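PDB 5ZNT: chitin deacetylase 1 from Bombyx mori, which hydrolyses the N-acetamido groups of N-acetyl-D-glucosamine residues in chitin, releasing acetate and leaving chitosan, with zinc as cofactor. Local coordinates for residues T41-D46 / V301-V306; G95-V100 / S141-R146; F166-T171 / W209-N214; P37-I42 / R262-L267. All blocks are in the same frame, centred on the assembly; numbering follows the deposited sequence.

In the fold
The four contacts tie together the carbohydrate esterase 4 domain of the longer protein, a distorted barrel of strands and helices. Contacts 1 and 4 share strand 38-45 of the parallel sheet, and their centres lie about 9 Å apart. Contact 4 pairs it with strand 265-270, while contact 1 sets it against the start of helix 303-311. Contact 2 bridges strands 97-100 and 144-145. Next to the latter, strand 168-169 opens contact 3, whose centre is about 11 Å from that of contact 2. Along the chain contacts 2 and 3 follow one another inside the long loops closed by contacts 1 and 4, so strands distant in sequence come together in one barrel, with contacts 1 and 2 reaching the zinc site.

Contact 1 of 4, residues T41-D46 / V301-V306. With ZN (zinc ion), chain C.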
# COMPACT_ATOMS: atom_id res chain seq x y z
N THR A 41 0.96 5.17 6.92
CA THR A 41 1.19 3.98 6.09
C THR A 41 2.30 4.33 5.10
O THR A 41 2.04 4.91 4.05
CB THR A 41 -0.07 3.52 5.36
OG1 THR A 41 -0.56 4.55 4.50
CG2 THR A 41 -1.17 3.15 6.36
N ILE A 42 3.53 3.98 5.46
CA ILE A 42 4.61 3.99 4.49
C ILE A 42 4.41 2.83 3.53
O ILE A 42 4.20 1.69 3.97
CB ILE A 42 5.97 3.87 5.20
CG1 ILE A 42 6.21 5.05 6.13
CG2 ILE A 42 7.09 3.72 4.17
CD1 ILE A 42 7.37 4.77 7.11
N THR A 43 4.48 3.09 2.22
CA THR A 43 4.40 2.01 1.24
C THR A 43 5.53 2.15 0.24
O THR A 43 6.09 3.23 0.05
CB THR A 43 3.05 1.98 0.49
OG1 THR A 43 2.98 3.05 -0.46
CG2 THR A 43 1.85 2.10 1.47
N PHE A 44 5.84 1.02 -0.43
CA PHE A 44 6.82 0.96 -1.50
C PHE A 44 6.25 0.15 -2.66
O PHE A 44 5.73 -0.95 -2.45
CB PHE A 44 8.12 0.31 -1.02
CG PHE A 44 8.78 1.07 0.09
CD1 PHE A 44 9.51 2.22 -0.19
CD2 PHE A 44 8.62 0.66 1.41
CE1 PHE A 44 10.09 2.95 0.85
CE2 PHE A 44 9.22 1.38 2.44
CZ PHE A 44 9.95 2.51 2.15
N ASP A 45 6.37 0.68 -3.86
CA ASP A 45 5.89 -0.06 -4.99
C ASP A 45 7.05 -0.76 -5.66
O ASP A 45 8.24 -0.50 -5.39
CB ASP A 45 5.07 0.84 -5.92
CG ASP A 45 3.77 1.28 -5.30
OD1 ASP A 45 3.52 0.95 -4.12
OD2 ASP A 45 2.99 1.97 -6.00
N ASP A 46 6.63 -1.66 -6.53
CA ASP A 46 7.41 -2.32 -7.54
C ASP A 46 8.46 -3.21 -6.90
O ASP A 46 8.43 -3.39 -5.76
CB ASP A 46 8.24 -1.38 -8.47
CG ASP A 46 7.44 -0.24 -9.14
OD1 ASP A 46 6.23 -0.29 -9.12
OD2 ASP A 46 8.13 0.67 -9.69
N VAL A 301 2.08 1.82 10.58
CA VAL A 301 1.42 0.53 10.49
C VAL A 301 1.23 0.13 9.02
O VAL A 301 1.32 0.96 8.10
CB VAL A 301 0.05 0.55 11.22
CG1 VAL A 301 0.25 0.78 12.74
CG2 VAL A 301 -0.82 1.65 10.63
N THR A 302 0.93 -1.15 8.81
CA THR A 302 0.59 -1.63 7.48
C THR A 302 -0.82 -1.18 7.09
O THR A 302 -1.62 -0.75 7.93
CB THR A 302 0.67 -3.15 7.40
OG1 THR A 302 -0.41 -3.72 8.15
CG2 THR A 302 1.99 -3.66 7.97
N MET A 303 -1.15 -1.36 5.81
CA MET A 303 -2.50 -1.05 5.35
C MET A 303 -3.53 -1.95 6.00
O MET A 303 -4.60 -1.50 6.41
CB MET A 303 -2.58 -1.19 3.83
CG MET A 303 -1.53 -0.43 3.11
SD MET A 303 -2.05 1.26 2.96
CE MET A 303 -2.36 1.31 1.26
N THR A 304 -3.25 -3.26 6.04
CA THR A 304 -4.15 -4.18 6.72
C THR A 304 -4.37 -3.75 8.17
O THR A 304 -5.49 -3.84 8.69
CB THR A 304 -3.60 -5.61 6.65
OG1 THR A 304 -3.71 -6.09 5.31
CG2 THR A 304 -4.38 -6.57 7.59
N GLN A 305 -3.32 -3.26 8.83
CA GLN A 305 -3.45 -2.82 10.22
C GLN A 305 -4.35 -1.59 10.35
O GLN A 305 -5.02 -1.43 11.37
CB GLN A 305 -2.07 -2.58 10.82
CG GLN A 305 -1.40 -3.88 11.22
CD GLN A 305 0.05 -3.74 11.58
OE1 GLN A 305 0.67 -2.70 11.37
NE2 GLN A 305 0.59 -4.79 12.17
N VAL A 306 -4.37 -0.71 9.34
CA VAL A 306 -5.33 0.39 9.36
C VAL A 306 -6.75 -0.16 9.36
O VAL A 306 -7.59 0.23 10.18
CB VAL A 306 -5.10 1.36 8.19
CG1 VAL A 306 -6.21 2.43 8.17
CG2 VAL A 306 -3.76 2.03 8.30
ZN ZN C . 4.57 0.66 -10.05
O HOH W 1 1.99 0.85 5.35
O HOH W 2 4.02 2.35 -8.59
O HOH W 3 6.00 2.06 -10.83
O HOH W 4 2.91 2.12 -10.70
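T41 meets V301, M303 and V306 here, and the flat groups lie beyond it. In the Q305 amide, OE1 is met from above: T302 N approaches at 3.0 Å, 38° out of the carbonyl plane. Q305 N returns a bond to T302 OG1, completing a capping box at the start of helix 303-311. Past the touching residues, the other segment leads to the metal of this carbohydrate esterase 4 barrel. D45 OD2 accepts from a zinc-bound water, and its OD1 pairs with R146. The D46 carboxylate, just after strand 38-45, binds zinc through one oxygen, OD1, at 2.1 Å, while OD2 accepts from another zinc-bound water. H101 and H105 are the other protein ligands.

T41 carries the packing. M303 is bent at chi2 (-82°), which carries its SD across the threonine to 3.8 Å from T41 CB. T41 CG2 meets V306 CG2 at 3.4 Å, tighter than usual for two methyls, and the two side chains cross at about a right angle. T43 CG2 is 4.3 Å from M303 SD; T43 OG1 bonds R146 NH1. No direct hydrogen bond joins the segments; instead one water donates to I42 O (2.7 Å) and to V301 O (2.8 Å).

Contact 2 of 4, residues G95-V100 / S141-R146; sequences GHEIAV and SVVGVR
V100 and V145 form a single backbone bridge, evidenced by two hydrogen bonds. V100 N donates to G144 O at 3.0 Å, almost straight (177°) but tilted from the carbonyl plane, and R146 N donates to V100 O at 3.0 Å. Weaker CA-H...O contacts extend the pairing, from V145 CA to V100 O and from V142 CA to I98 O. The segments run 51° apart, consistent with the single bridge.

Water takes over where they diverge. One molecule accepts from V143 N and lies 2.7 Å from both E97 OE2 and I98 O; with further acceptors nearby, its donor pattern is uncertain. Another accepts from I98 N and donates to S141 O. E97 OE2 also bonds Y168 OH and T304 OG1, so this buried carboxylate oxygen is held from several directions.

The apolar contacts centre on V100, which forks between two valines. With CG1 anti to the carbonyl carbon (chi1 -55°), CG1 meets V142 CG1 at 3.7 Å, crossing at about a right angle, and CG2 is left on the V145 side, 3.7 Å from V145 CG2. On the E97 and A99 side, A99 CB lies 3.4 Å from G144 O; a beta carbon on G144 would come tightly against that methyl.

The polar end of R146 leaves the contact for S170 O, D45 and T43, while its backbone carbonyl is a second-shell acceptor for ND1 of the zinc ligand H101. R146 sits just after strand 144-145, which follows a connection that includes helix 117-134, and this places the bridge in the barrel wall beside the carbohydrate esterase 4 metal site.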
# COMPACT_ATOMS: atom_id res chain seq x y z
N GLY A 95 7.43 -8.94 9.42
CA GLY A 95 6.19 -8.30 9.82
C GLY A 95 5.69 -7.19 8.92
O GLY A 95 4.69 -6.55 9.26
N HIS A 96 6.37 -6.93 7.81
CA HIS A 96 5.82 -5.99 6.84
C HIS A 96 4.77 -6.69 5.98
O HIS A 96 4.78 -7.92 5.83
CB HIS A 96 6.93 -5.41 5.97
CG HIS A 96 8.03 -4.77 6.78
ND1 HIS A 96 7.87 -3.55 7.40
CD2 HIS A 96 9.26 -5.21 7.11
CE1 HIS A 96 8.98 -3.25 8.06
NE2 HIS A 96 9.84 -4.25 7.90
N GLU A 97 3.85 -5.91 5.45
CA GLU A 97 2.76 -6.45 4.66
C GLU A 97 3.19 -6.57 3.20
O GLU A 97 3.84 -5.67 2.67
CB GLU A 97 1.52 -5.57 4.77
CG GLU A 97 0.39 -6.04 3.85
CD GLU A 97 -0.93 -5.30 4.06
OE1 GLU A 97 -1.00 -4.44 4.96
OE2 GLU A 97 -1.89 -5.60 3.31
N ILE A 98 2.82 -7.68 2.56
CA ILE A 98 3.07 -7.88 1.14
C ILE A 98 1.74 -7.79 0.42
O ILE A 98 0.80 -8.51 0.77
CB ILE A 98 3.74 -9.24 0.86
CG1 ILE A 98 5.07 -9.33 1.60
CG2 ILE A 98 3.93 -9.43 -0.67
CD1 ILE A 98 6.09 -8.26 1.21
N ALA A 99 1.65 -6.91 -0.58
CA ALA A 99 0.45 -6.73 -1.39
C ALA A 99 0.85 -6.84 -2.86
O ALA A 99 2.04 -6.91 -3.18
CB ALA A 99 -0.23 -5.37 -1.11
N VAL A 100 -0.13 -6.85 -3.78
CA VAL A 100 0.19 -7.11 -5.19
C VAL A 100 0.10 -5.83 -6.00
O VAL A 100 -0.75 -4.96 -5.76
CB VAL A 100 -0.68 -8.21 -5.82
CG1 VAL A 100 -0.61 -9.50 -4.99
CG2 VAL A 100 -2.13 -7.76 -6.03
N SER A 141 -2.42 -13.72 3.95
CA SER A 141 -2.22 -12.32 4.33
C SER A 141 -1.85 -11.40 3.15
O SER A 141 -1.70 -10.20 3.36
CB SER A 141 -1.15 -12.23 5.41
OG SER A 141 0.09 -12.74 4.96
N VAL A 142 -1.72 -11.93 1.94
CA VAL A 142 -1.54 -11.11 0.74
C VAL A 142 -2.94 -10.72 0.25
O VAL A 142 -3.63 -11.50 -0.38
CB VAL A 142 -0.75 -11.86 -0.33
CG1 VAL A 142 -0.59 -11.01 -1.60
CG2 VAL A 142 0.63 -12.33 0.23
N VAL A 143 -3.40 -9.51 0.59
CA VAL A 143 -4.83 -9.20 0.46
C VAL A 143 -5.08 -7.85 -0.19
O VAL A 143 -6.24 -7.50 -0.47
CB VAL A 143 -5.53 -9.26 1.84
CG1 VAL A 143 -5.29 -10.60 2.53
CG2 VAL A 143 -5.07 -8.10 2.74
N GLY A 144 -4.03 -7.06 -0.42
CA GLY A 144 -4.18 -5.74 -1.01
C GLY A 144 -3.75 -5.65 -2.46
O GLY A 144 -2.93 -6.46 -2.93
N VAL A 145 -4.28 -4.66 -3.17
CA VAL A 145 -4.00 -4.43 -4.58
C VAL A 145 -3.69 -2.96 -4.78
O VAL A 145 -4.40 -2.10 -4.24
CB VAL A 145 -5.21 -4.82 -5.46
CG1 VAL A 145 -4.97 -4.37 -6.92
CG2 VAL A 145 -5.44 -6.34 -5.42
N ARG A 146 -2.68 -2.67 -5.60
CA ARG A 146 -2.48 -1.33 -6.15
C ARG A 146 -2.15 -1.48 -7.63
O ARG A 146 -1.20 -2.20 -7.98
CB ARG A 146 -1.38 -0.56 -5.43
CG ARG A 146 -1.07 0.81 -6.05
CD ARG A 146 -0.13 1.62 -5.13
NE ARG A 146 -0.80 2.13 -3.93
CZ ARG A 146 -0.17 2.65 -2.88
NH1 ARG A 146 1.16 2.73 -2.85
NH2 ARG A 146 -0.88 3.11 -1.84
O HOH W 5 -1.66 -7.44 1.28
O HOH W 6 1.24 -9.58 3.94

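Contact 3 of 4, residues F166-T171 / W209-N214; sequences FLYDST and WEMVMN
D169 and E210 run alongside each other in the same direction, with their carboxylate planes 58° apart and D169 OD2 only 2.6 Å from E210 OE1. So close a pair of acid oxygens suggests that one group probably holds a proton. D169 CG is anti to the backbone N (chi1 172°), and from there the carboxylate also reaches T171: OG1 donates to D169 OD1 on its syn side, a short bond, while T171 N meets OD2 from above the carboxylate plane, an Asx turn. E210 OE2 has its main partner in I172 N. An alanine here removes the D169 carboxylate and would probably leave T171 OG1 without this acceptor, T171 N with its weak bond to E210 OE2, and E210 OE1 without the acid oxygen with which it probably shares a proton.

The other sheet face carries Y168 and W209, whose CB atoms meet at 3.6 Å. L167 runs alongside the indole, CD1 to W209 CD1 at 3.7 Å, and L167 O lies in plane at the ring edge. M211 CG comes obliquely to Y168 CD1. Beyond it S170 OG donates to M211 O (2.8 Å) in the carbonyl plane, and M213 SD approaches S170 O at 3.3 Å.

W209 N to L167 O, D169 N to W209 O and M211 N to D169 O supply the backbone bonds. They define a short parallel pair, its strand 209-214 broken by an inverse gamma turn at M211, in the mixed-sheet part of the barrel wall.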
# COMPACT_ATOMS: atom_id res chain seq x y z
N PHE A 166 -9.94 -10.41 -2.44
CA PHE A 166 -8.98 -9.43 -1.96
C PHE A 166 -9.67 -8.57 -0.89
O PHE A 166 -10.89 -8.39 -0.91
CB PHE A 166 -8.47 -8.55 -3.11
CG PHE A 166 -7.38 -9.21 -3.95
CD1 PHE A 166 -6.08 -9.32 -3.47
CD2 PHE A 166 -7.68 -9.74 -5.20
CE1 PHE A 166 -5.09 -9.92 -4.23
CE2 PHE A 166 -6.68 -10.35 -5.97
CZ PHE A 166 -5.39 -10.44 -5.48
N LEU A 167 -8.87 -8.05 0.05
CA LEU A 167 -9.46 -7.26 1.12
C LEU A 167 -9.61 -5.79 0.72
O LEU A 167 -10.66 -5.18 0.93
CB LEU A 167 -8.62 -7.37 2.39
CG LEU A 167 -9.08 -6.53 3.58
CD1 LEU A 167 -10.48 -6.99 4.04
CD2 LEU A 167 -8.04 -6.63 4.71
N TYR A 168 -8.57 -5.21 0.13
CA TYR A 168 -8.63 -3.79 -0.13
C TYR A 168 -7.90 -3.45 -1.40
O TYR A 168 -6.98 -4.16 -1.83
CB TYR A 168 -8.04 -2.97 1.02
CG TYR A 168 -6.54 -3.12 1.20
CD1 TYR A 168 -5.65 -2.29 0.53
CD2 TYR A 168 -6.03 -4.12 2.02
CE1 TYR A 168 -4.27 -2.43 0.68
CE2 TYR A 168 -4.64 -4.28 2.17
CZ TYR A 168 -3.78 -3.42 1.51
OH TYR A 168 -2.42 -3.58 1.65
N ASP A 169 -8.30 -2.33 -1.97
CA ASP A 169 -7.58 -1.64 -3.02
C ASP A 169 -6.96 -0.37 -2.46
O ASP A 169 -7.51 0.26 -1.54
CB ASP A 169 -8.52 -1.30 -4.17
CG ASP A 169 -7.87 -0.43 -5.19
OD1 ASP A 169 -6.98 -0.93 -5.90
OD2 ASP A 169 -8.21 0.77 -5.28
N SER A 170 -5.80 0.01 -3.00
CA SER A 170 -5.20 1.32 -2.74
C SER A 170 -4.70 1.85 -4.08
O SER A 170 -3.50 1.97 -4.35
CB SER A 170 -4.07 1.27 -1.71
OG SER A 170 -3.67 2.60 -1.36
N THR A 171 -5.66 2.16 -4.95
CA THR A 171 -5.39 2.75 -6.25
C THR A 171 -6.11 4.09 -6.46
O THR A 171 -5.64 4.92 -7.24
CB THR A 171 -5.83 1.78 -7.36
OG1 THR A 171 -5.27 0.48 -7.11
CG2 THR A 171 -5.42 2.28 -8.73
N TRP A 209 -12.59 -2.88 0.47
CA TRP A 209 -12.13 -1.66 1.13
C TRP A 209 -11.30 -0.83 0.17
O TRP A 209 -10.59 -1.37 -0.68
CB TRP A 209 -11.29 -1.99 2.36
CG TRP A 209 -12.06 -2.51 3.52
CD1 TRP A 209 -12.41 -3.81 3.78
CD2 TRP A 209 -12.58 -1.74 4.61
NE1 TRP A 209 -13.11 -3.89 4.96
CE2 TRP A 209 -13.23 -2.63 5.49
CE3 TRP A 209 -12.55 -0.37 4.92
CZ2 TRP A 209 -13.86 -2.21 6.67
CZ3 TRP A 209 -13.17 0.05 6.10
CH2 TRP A 209 -13.82 -0.87 6.96
N GLU A 210 -11.39 0.49 0.30
CA GLU A 210 -10.52 1.40 -0.43
C GLU A 210 -9.60 2.11 0.56
O GLU A 210 -10.05 2.98 1.31
CB GLU A 210 -11.30 2.43 -1.25
CG GLU A 210 -10.38 3.44 -1.96
CD GLU A 210 -9.44 2.73 -2.95
OE1 GLU A 210 -9.89 1.77 -3.60
OE2 GLU A 210 -8.27 3.13 -3.09
N MET A 211 -8.31 1.77 0.52
CA MET A 211 -7.31 2.51 1.28
C MET A 211 -6.97 3.75 0.46
O MET A 211 -5.95 3.81 -0.24
CB MET A 211 -6.08 1.65 1.56
CG MET A 211 -6.33 0.60 2.63
SD MET A 211 -6.74 1.31 4.26
CE MET A 211 -5.29 2.34 4.58
N VAL A 212 -7.84 4.76 0.57
CA VAL A 212 -7.81 5.87 -0.36
C VAL A 212 -6.48 6.60 -0.26
O VAL A 212 -5.89 6.72 0.83
CB VAL A 212 -9.01 6.80 -0.11
CG1 VAL A 212 -8.98 7.40 1.32
CG2 VAL A 212 -9.10 7.90 -1.16
N MET A 213 -5.99 7.08 -1.39
CA MET A 213 -4.70 7.75 -1.47
C MET A 213 -4.97 9.25 -1.49
O MET A 213 -5.21 9.85 -2.54
CB MET A 213 -3.92 7.29 -2.71
CG MET A 213 -3.61 5.78 -2.70
SD MET A 213 -2.80 5.20 -4.25
CE MET A 213 -1.18 5.93 -4.12
N ASN A 214 -4.95 9.87 -0.30
CA ASN A 214 -5.10 11.32 -0.20
C ASN A 214 -3.90 12.00 -0.83
O ASN A 214 -2.76 11.69 -0.49
CB ASN A 214 -5.21 11.75 1.26
CG ASN A 214 -6.52 11.36 1.88
OD1 ASN A 214 -7.56 11.95 1.59
ND2 ASN A 214 -6.48 10.36 2.77

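Contact 4 of 4, residues P37-I42 / R262-L267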
# COMPACT_ATOMS: atom_id res chain seq x y z
N PRO A 37 -5.19 7.45 17.56
CA PRO A 37 -3.79 7.33 17.14
C PRO A 37 -3.64 7.77 15.68
O PRO A 37 -4.44 7.41 14.82
CB PRO A 37 -3.49 5.83 17.28
CG PRO A 37 -4.69 5.22 17.92
CD PRO A 37 -5.85 6.14 17.69
N GLN A 38 -2.62 8.58 15.42
CA GLN A 38 -2.32 9.01 14.06
C GLN A 38 -1.58 7.88 13.35
O GLN A 38 -0.42 7.60 13.65
CB GLN A 38 -1.48 10.28 14.08
CG GLN A 38 -1.10 10.79 12.68
CD GLN A 38 -2.33 11.09 11.81
OE1 GLN A 38 -3.05 12.06 12.05
NE2 GLN A 38 -2.55 10.26 10.77
N MET A 39 -2.25 7.23 12.41
CA MET A 39 -1.64 6.16 11.64
C MET A 39 -0.91 6.73 10.43
O MET A 39 -1.38 7.66 9.78
CB MET A 39 -2.72 5.17 11.19
CG MET A 39 -3.31 4.39 12.35
SD MET A 39 -4.72 3.39 11.84
CE MET A 39 -6.12 4.41 12.31
N ILE A 40 0.27 6.16 10.15
CA ILE A 40 1.03 6.51 8.96
C ILE A 40 1.30 5.21 8.21
O ILE A 40 1.81 4.25 8.80
CB ILE A 40 2.35 7.23 9.31
CG1 ILE A 40 2.02 8.49 10.13
CG2 ILE A 40 3.10 7.65 8.03
CD1 ILE A 40 3.26 9.28 10.61
N THR A 41 0.96 5.17 6.92
CA THR A 41 1.19 3.98 6.09
C THR A 41 2.30 4.33 5.10
O THR A 41 2.04 4.91 4.05
CB THR A 41 -0.07 3.52 5.36
OG1 THR A 41 -0.56 4.55 4.50
CG2 THR A 41 -1.17 3.15 6.36
N ILE A 42 3.53 3.98 5.46
CA ILE A 42 4.61 3.99 4.49
C ILE A 42 4.41 2.83 3.53
O ILE A 42 4.20 1.69 3.97
CB ILE A 42 5.97 3.87 5.20
CG1 ILE A 42 6.21 5.05 6.13
CG2 ILE A 42 7.09 3.72 4.17
CD1 ILE A 42 7.37 4.77 7.11
N ARG A 262 -7.32 13.28 11.90
CA ARG A 262 -6.37 12.17 12.08
C ARG A 262 -6.60 11.04 11.08
O ARG A 262 -6.41 9.86 11.41
CB ARG A 262 -6.39 11.64 13.51
CG ARG A 262 -6.08 12.73 14.51
CD ARG A 262 -5.08 12.29 15.52
NE ARG A 262 -4.64 13.43 16.31
CZ ARG A 262 -4.39 13.36 17.61
NH1 ARG A 262 -4.53 12.20 18.25
NH2 ARG A 262 -4.00 14.45 18.27
N ALA A 263 -7.01 11.37 9.86
CA ALA A 263 -7.09 10.35 8.83
C ALA A 263 -5.70 9.74 8.62
O ALA A 263 -4.70 10.46 8.68
CB ALA A 263 -7.60 10.95 7.51
N PRO A 264 -5.60 8.43 8.43
CA PRO A 264 -4.30 7.83 8.14
C PRO A 264 -3.57 8.61 7.06
O PRO A 264 -4.15 9.04 6.06
CB PRO A 264 -4.66 6.40 7.69
CG PRO A 264 -5.94 6.09 8.47
CD PRO A 264 -6.70 7.44 8.51
N LEU A 265 -2.29 8.86 7.31
CA LEU A 265 -1.45 9.60 6.37
C LEU A 265 -0.66 8.60 5.52
O LEU A 265 0.10 7.79 6.05
CB LEU A 265 -0.49 10.50 7.13
CG LEU A 265 0.67 11.14 6.37
CD1 LEU A 265 0.18 12.18 5.38
CD2 LEU A 265 1.67 11.76 7.34
N GLY A 266 -0.83 8.66 4.20
CA GLY A 266 -0.16 7.73 3.30
C GLY A 266 1.07 8.35 2.71
O GLY A 266 1.00 9.37 2.02
N LEU A 267 2.25 7.73 2.95
CA LEU A 267 3.52 8.15 2.38
C LEU A 267 3.96 7.07 1.39
O LEU A 267 4.52 6.04 1.77
CB LEU A 267 4.56 8.40 3.47
CG LEU A 267 4.09 9.41 4.54
CD1 LEU A 267 5.20 9.53 5.62
CD2 LEU A 267 3.80 10.77 3.90
O HOH W 7 -4.98 7.62 12.08
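I40 and L267 mesh on one face of a parallel strand pair in the deacetylase barrel: I40 CG2 comes to 3.7 Å from L267 CD1 and also rests near L265 O, a bump set between the two leucines. The strand axes stay 4.7 Å apart and diverge by 20°, and L265 N to M39 O, T41 N to L265 O and L267 N to T41 O hold the register. On the opposite face T41 OG1 faces bare backbone at G266, 3.4 Å from its CA. Further back the M39 side chain lies along the P264 ring; W182 touches both, and W309 touches M39.

Q38 lies beside residues 262-264, which lead into strand 265-270. Its chain is bent at chi2 (59°), which folds the amide over R262, OE1 lying 3.3 Å from R262 CA. NE2 donates to A263 O at 3.0 Å and also to M39 O, both acceptors lying within 5° of the amide plane, so the group's rotation is fixed. M39 O is thereby gripped from opposite faces by Q38 NE2 and L265 N. A leucine in place of Q38 has no amide to give and is likely to leave A263 O without this donor and M39 O held by L265 N from one face. Beside it, a water accepts from M39 N and donates to P37 O and to R262 O, 2.7 Å away from the latter.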